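Local coordinates for L-threonine dehydrogenase (PDB 2YY7), which binds NAD in a Rossmann-type fold and probably oxidises the side-chain hydroxyl of L-threonine as an L-threonine dehydrogenase, at residues A[61-75]-A[101-115]. Sequence-based numbering, arbitrary orientation.
With NAD (nicotinamide-adenine-dinucleotide), chain E.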
# COMPACT_ATOMS: atom_id res chain seq x y z
N GLU A 61 23.13 -0.90 -10.78
CA GLU A 61 23.99 -2.05 -10.55
C GLU A 61 25.42 -1.72 -11.00
O GLU A 61 26.39 -2.08 -10.33
CB GLU A 61 23.47 -3.27 -11.32
CG GLU A 61 24.25 -4.55 -11.08
CD GLU A 61 23.68 -5.74 -11.84
OE1 GLU A 61 23.60 -5.66 -13.09
OE2 GLU A 61 23.33 -6.75 -11.20
N HIS A 62 25.54 -1.02 -12.13
CA HIS A 62 26.85 -0.65 -12.66
C HIS A 62 27.62 0.29 -11.73
O HIS A 62 28.84 0.16 -11.58
CB HIS A 62 26.71 0.02 -14.03
CG HIS A 62 27.99 0.58 -14.57
ND1 HIS A 62 29.05 -0.21 -14.95
CD2 HIS A 62 28.38 1.86 -14.77
CE1 HIS A 62 30.04 0.56 -15.36
NE2 HIS A 62 29.67 1.82 -15.26
N LEU A 63 26.93 1.26 -11.13
CA LEU A 63 27.60 2.19 -10.22
C LEU A 63 28.00 1.47 -8.94
O LEU A 63 29.05 1.77 -8.36
CB LEU A 63 26.69 3.38 -9.89
CG LEU A 63 26.27 4.26 -11.08
CD1 LEU A 63 25.44 5.44 -10.60
CD2 LEU A 63 27.51 4.75 -11.81
N VAL A 64 27.17 0.54 -8.50
CA VAL A 64 27.46 -0.23 -7.30
C VAL A 64 28.74 -1.02 -7.51
O VAL A 64 29.57 -1.13 -6.61
CB VAL A 64 26.32 -1.24 -6.97
CG1 VAL A 64 26.80 -2.26 -5.94
CG2 VAL A 64 25.10 -0.49 -6.44
N GLU A 65 28.90 -1.57 -8.71
CA GLU A 65 30.07 -2.36 -9.05
C GLU A 65 31.35 -1.53 -9.25
O GLU A 65 32.40 -1.86 -8.70
CB GLU A 65 29.78 -3.21 -10.29
CG GLU A 65 30.70 -4.41 -10.48
CD GLU A 65 32.12 -4.02 -10.83
OE1 GLU A 65 32.30 -3.30 -11.84
OE2 GLU A 65 33.05 -4.43 -10.10
N VAL A 66 31.26 -0.46 -10.04
CA VAL A 66 32.44 0.37 -10.29
C VAL A 66 32.89 1.22 -9.11
O VAL A 66 34.04 1.66 -9.06
CB VAL A 66 32.26 1.28 -11.53
CG1 VAL A 66 32.16 0.43 -12.78
CG2 VAL A 66 31.04 2.17 -11.37
N HIS A 67 31.99 1.46 -8.16
CA HIS A 67 32.34 2.24 -6.97
C HIS A 67 32.30 1.37 -5.72
O HIS A 67 32.38 1.88 -4.60
CB HIS A 67 31.41 3.45 -6.82
CG HIS A 67 31.70 4.55 -7.79
ND1 HIS A 67 32.83 5.33 -7.70
CD2 HIS A 67 31.04 4.98 -8.89
CE1 HIS A 67 32.85 6.19 -8.70
NE2 HIS A 67 31.77 6.00 -9.44
N LYS A 68 32.18 0.06 -5.92
CA LYS A 68 32.16 -0.91 -4.83
C LYS A 68 31.33 -0.40 -3.65
O LYS A 68 31.81 -0.32 -2.52
CB LYS A 68 33.59 -1.19 -4.37
CG LYS A 68 34.55 -1.55 -5.50
CD LYS A 68 34.16 -2.87 -6.18
CE LYS A 68 35.09 -3.17 -7.36
NZ LYS A 68 34.78 -4.48 -8.00
N ILE A 69 30.07 -0.10 -3.94
CA ILE A 69 29.14 0.44 -2.95
C ILE A 69 28.66 -0.55 -1.89
O ILE A 69 28.36 -1.70 -2.20
CB ILE A 69 27.89 1.03 -3.65
CG1 ILE A 69 28.31 2.15 -4.61
CG2 ILE A 69 26.88 1.52 -2.61
CD1 ILE A 69 29.03 3.30 -3.93
N THR A 70 28.58 -0.08 -0.65
CA THR A 70 28.09 -0.91 0.45
C THR A 70 26.76 -0.35 0.97
O THR A 70 25.90 -1.11 1.40
CB THR A 70 29.11 -0.97 1.62
OG1 THR A 70 29.28 0.34 2.19
CG2 THR A 70 30.45 -1.49 1.14
N ASP A 71 26.60 0.97 0.92
CA ASP A 71 25.38 1.63 1.39
C ASP A 71 24.72 2.50 0.31
O ASP A 71 25.38 3.24 -0.41
CB ASP A 71 25.67 2.56 2.58
CG ASP A 71 26.22 1.82 3.79
OD1 ASP A 71 26.05 2.36 4.91
OD2 ASP A 71 26.83 0.74 3.64
N ILE A 72 23.39 2.41 0.22
CA ILE A 72 22.66 3.23 -0.74
C ILE A 72 21.58 4.05 -0.06
O ILE A 72 20.79 3.52 0.72
CB ILE A 72 21.99 2.37 -1.85
CG1 ILE A 72 23.05 1.81 -2.80
CG2 ILE A 72 20.99 3.24 -2.64
CD1 ILE A 72 22.47 1.09 -4.00
N TYR A 73 21.59 5.35 -0.33
CA TYR A 73 20.58 6.26 0.19
C TYR A 73 19.77 6.64 -1.05
O TYR A 73 20.22 7.43 -1.88
CB TYR A 73 21.22 7.52 0.80
CG TYR A 73 21.99 7.30 2.08
CD1 TYR A 73 21.52 7.81 3.30
CD2 TYR A 73 23.18 6.58 2.09
CE1 TYR A 73 22.24 7.63 4.49
CE2 TYR A 73 23.91 6.39 3.27
CZ TYR A 73 23.43 6.91 4.46
OH TYR A 73 24.15 6.72 5.63
N LEU A 74 18.58 6.05 -1.19
CA LEU A 74 17.70 6.30 -2.33
C LEU A 74 16.78 7.48 -2.05
O LEU A 74 15.73 7.32 -1.41
CB LEU A 74 16.88 5.05 -2.64
CG LEU A 74 15.78 5.14 -3.71
CD1 LEU A 74 16.39 5.52 -5.06
CD2 LEU A 74 15.08 3.80 -3.81
N MET A 75 17.16 8.65 -2.54
CA MET A 75 16.39 9.86 -2.31
C MET A 75 15.52 10.26 -3.50
O MET A 75 14.65 11.10 -3.35
CB MET A 75 17.34 11.01 -1.97
CG MET A 75 18.38 10.64 -0.92
SD MET A 75 17.64 10.01 0.61
CE MET A 75 17.27 11.55 1.46
N VAL A 101 16.81 -1.06 -5.80
CA VAL A 101 17.73 -0.98 -4.68
C VAL A 101 17.52 -2.14 -3.70
O VAL A 101 18.48 -2.69 -3.17
CB VAL A 101 17.60 0.37 -3.92
CG1 VAL A 101 18.49 0.38 -2.68
CG2 VAL A 101 17.99 1.51 -4.84
N LEU A 102 16.26 -2.51 -3.47
CA LEU A 102 15.96 -3.61 -2.56
C LEU A 102 16.49 -4.91 -3.14
O LEU A 102 17.02 -5.75 -2.41
CB LEU A 102 14.45 -3.71 -2.30
CG LEU A 102 13.79 -2.67 -1.39
CD1 LEU A 102 12.29 -2.92 -1.32
CD2 LEU A 102 14.40 -2.73 0.02
N ASN A 103 16.34 -5.08 -4.45
CA ASN A 103 16.81 -6.29 -5.13
C ASN A 103 18.35 -6.36 -5.11
O ASN A 103 18.92 -7.44 -5.10
CB ASN A 103 16.30 -6.33 -6.58
CG ASN A 103 14.88 -6.90 -6.68
OD1 ASN A 103 14.15 -6.62 -7.63
ND2 ASN A 103 14.50 -7.72 -5.70
N LEU A 104 19.01 -5.20 -5.09
CA LEU A 104 20.47 -5.21 -5.03
C LEU A 104 20.88 -5.74 -3.66
O LEU A 104 21.86 -6.48 -3.54
CB LEU A 104 21.05 -3.79 -5.22
CG LEU A 104 21.53 -3.29 -6.60
CD1 LEU A 104 21.98 -4.47 -7.46
CD2 LEU A 104 20.45 -2.52 -7.30
N ALA A 105 20.13 -5.37 -2.64
CA ALA A 105 20.41 -5.83 -1.28
C ALA A 105 20.09 -7.32 -1.17
O ALA A 105 20.82 -8.07 -0.54
CB ALA A 105 19.59 -5.03 -0.27
N LYS A 106 19.00 -7.73 -1.80
CA LYS A 106 18.59 -9.13 -1.80
C LYS A 106 19.68 -10.00 -2.44
O LYS A 106 19.96 -11.11 -1.98
CB LYS A 106 17.27 -9.29 -2.57
CG LYS A 106 16.73 -10.71 -2.70
CD LYS A 106 15.34 -10.69 -3.32
CE LYS A 106 14.80 -12.10 -3.59
NZ LYS A 106 15.51 -12.74 -4.73
N ALA A 107 20.31 -9.47 -3.49
CA ALA A 107 21.36 -10.19 -4.20
C ALA A 107 22.72 -10.09 -3.51
O ALA A 107 23.71 -10.63 -3.99
CB ALA A 107 21.47 -9.66 -5.63
N LYS A 108 22.76 -9.39 -2.37
CA LYS A 108 24.00 -9.21 -1.61
C LYS A 108 25.03 -8.34 -2.32
O LYS A 108 26.23 -8.45 -2.05
CB LYS A 108 24.63 -10.57 -1.28
CG LYS A 108 23.71 -11.56 -0.59
CD LYS A 108 23.38 -11.12 0.83
CE LYS A 108 22.62 -12.21 1.58
NZ LYS A 108 22.33 -11.81 2.98
N LYS A 109 24.57 -7.48 -3.22
CA LYS A 109 25.49 -6.59 -3.94
C LYS A 109 25.77 -5.33 -3.13
O LYS A 109 26.72 -4.60 -3.42
CB LYS A 109 24.91 -6.26 -5.32
CG LYS A 109 25.07 -7.41 -6.30
CD LYS A 109 24.11 -7.31 -7.46
CE LYS A 109 24.26 -8.52 -8.39
NZ LYS A 109 23.12 -8.62 -9.34
N ILE A 110 24.94 -5.07 -2.13
CA ILE A 110 25.12 -3.93 -1.23
C ILE A 110 24.77 -4.45 0.16
O ILE A 110 24.15 -5.50 0.30
CB ILE A 110 24.20 -2.72 -1.59
CG1 ILE A 110 22.73 -3.10 -1.43
CG2 ILE A 110 24.48 -2.25 -3.02
CD1 ILE A 110 21.79 -1.92 -1.62
N LYS A 111 25.16 -3.71 1.20
CA LYS A 111 24.92 -4.15 2.56
C LYS A 111 23.78 -3.46 3.31
O LYS A 111 23.06 -4.10 4.07
CB LYS A 111 26.20 -3.99 3.40
CG LYS A 111 27.40 -4.77 2.89
CD LYS A 111 28.58 -4.60 3.84
CE LYS A 111 29.79 -5.39 3.37
NZ LYS A 111 30.96 -5.26 4.30
N LYS A 112 23.63 -2.16 3.10
CA LYS A 112 22.62 -1.40 3.82
C LYS A 112 21.88 -0.41 2.93
O LYS A 112 22.42 0.09 1.94
CB LYS A 112 23.31 -0.66 4.98
CG LYS A 112 22.38 -0.00 6.00
CD LYS A 112 23.19 0.76 7.07
CE LYS A 112 24.10 -0.17 7.87
NZ LYS A 112 24.89 0.56 8.91
N ILE A 113 20.64 -0.11 3.30
CA ILE A 113 19.82 0.82 2.54
C ILE A 113 19.10 1.81 3.43
O ILE A 113 18.62 1.46 4.51
CB ILE A 113 18.72 0.08 1.74
CG1 ILE A 113 19.33 -0.81 0.67
CG2 ILE A 113 17.76 1.10 1.11
CD1 ILE A 113 18.32 -1.73 0.01
N PHE A 114 19.04 3.05 2.97
CA PHE A 114 18.26 4.07 3.65
C PHE A 114 17.27 4.51 2.58
O PHE A 114 17.66 4.85 1.46
CB PHE A 114 19.04 5.31 4.08
CG PHE A 114 18.14 6.41 4.60
CD1 PHE A 114 17.56 6.30 5.87
CD2 PHE A 114 17.78 7.48 3.78
CE1 PHE A 114 16.62 7.24 6.31
CE2 PHE A 114 16.84 8.42 4.21
CZ PHE A 114 16.26 8.30 5.48
N TRP A 115 15.99 4.49 2.93
CA TRP A 115 14.95 4.92 2.01
C TRP A 115 13.95 5.69 2.87
O TRP A 115 13.39 5.14 3.82
CB TRP A 115 14.27 3.71 1.37
CG TRP A 115 13.06 4.10 0.58
CD1 TRP A 115 13.03 4.69 -0.65
CD2 TRP A 115 11.70 4.01 1.01
NE1 TRP A 115 11.74 4.98 -1.01
CE2 TRP A 115 10.90 4.57 -0.01
CE3 TRP A 115 11.07 3.52 2.16
CZ2 TRP A 115 9.50 4.65 0.09
CZ3 TRP A 115 9.68 3.59 2.26
CH2 TRP A 115 8.92 4.15 1.23
PA NAD E . 13.81 16.66 -4.45
O1A NAD E . 14.29 17.99 -3.99
O2A NAD E . 12.67 16.69 -5.41
O5B NAD E . 15.01 15.77 -4.97
C5B NAD E . 14.80 14.65 -5.78
C4B NAD E . 16.04 14.40 -6.61
O4B NAD E . 15.86 13.16 -7.28
C3B NAD E . 16.25 15.51 -7.68
O3B NAD E . 17.58 16.05 -7.61
C2B NAD E . 15.92 14.79 -8.99
O2B NAD E . 16.67 15.29 -10.09
C1B NAD E . 16.27 13.33 -8.64
N9A NAD E . 15.65 12.36 -9.55
C8A NAD E . 14.35 12.40 -10.03
N7A NAD E . 14.18 11.35 -10.85
C5A NAD E . 15.34 10.66 -10.87
C6A NAD E . 15.72 9.53 -11.58
N6A NAD E . 14.91 8.98 -12.45
N1A NAD E . 17.00 9.05 -11.43
C2A NAD E . 17.91 9.68 -10.59
N3A NAD E . 17.55 10.82 -9.90
C4A NAD E . 16.28 11.29 -10.06
O3 NAD E . 13.26 15.83 -3.19
PN NAD E . 13.77 15.84 -1.65
O1N NAD E . 15.26 15.84 -1.54
O2N NAD E . 12.91 16.84 -0.95
O5D NAD E . 13.24 14.39 -1.15
C5D NAD E . 14.11 13.24 -1.20
C4D NAD E . 13.36 12.04 -0.57
O4D NAD E . 12.87 12.38 0.71
C3D NAD E . 12.12 11.61 -1.36
O3D NAD E . 11.97 10.20 -1.24
C2D NAD E . 10.98 12.25 -0.61
O2D NAD E . 9.79 11.56 -0.93
C1D NAD E . 11.45 12.15 0.84
N1N NAD E . 10.75 13.16 1.67
C2N NAD E . 11.04 14.50 1.51
C3N NAD E . 10.38 15.44 2.30
C7N NAD E . 10.75 16.89 2.22
O7N NAD E . 9.98 17.74 3.00
N7N NAD E . 11.73 17.35 1.42
C4N NAD E . 9.42 15.02 3.24
C5N NAD E . 9.16 13.66 3.41
C6N NAD E . 9.81 12.73 2.62
O HOH W 1 26.78 1.95 7.40
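Strand 71-74 and the start of strand 112-118 run parallel, the axes of the two short segments 4.8 Å apart at their closest and 17° from exactly parallel, with Asp-71, Ile-72 and Tyr-73 beside Lys-112, Ile-113 and Phe-114. The ladder opens at Thr-70 O, which accepts from both Lys-111 N (2.7 Å) and Lys-112 N; Ile-72 then bonds through its N to Lys-112 O and through its O to Phe-114 N, and Leu-74 N closes on Phe-114 O.

On one face, the side chains of Asp-71 and Lys-112 run alongside each other in the same direction. Asp-71 OD1 and Lys-112 NZ stay 4.5 Å apart, bridged by a water, while the ammonium also bonds to Met-227 O. Tyr-73 lays CD1 against Phe-114 CB (3.6 Å), the ring planes inclined at 39°. Met-75 SD meets the edge of the Phe-114 ring at CE2 (4.0 Å), a Met-aromatic contact.

On the other face, Ile-72 CG2 meets Val-101 CG1 tip to tip at 3.8 Å, and its CD1 touches Ile-110 CD1. Leu-74, its CG swung anti to the backbone N (chi1 174°), slides past Val-101 and brings CD2 to Trp-115 CD1. Farther out, Val-64 CG1 packs across Ile-110 CG2, and extended Lys-109 delivers NZ to Glu-61 OE2, a 2.6 Å salt bridge joining helix 57-66 to the turn after helix 87-106.

This is a beta-alpha-beta crossover of the Rossmann fold: helix 87-106 covers the Ile-72 face, helix 216-228 the Tyr-73 face, and strands 5-8 and 164-174 flank the pair, whose C-terminal end carries Met-75 into the NAD pocket.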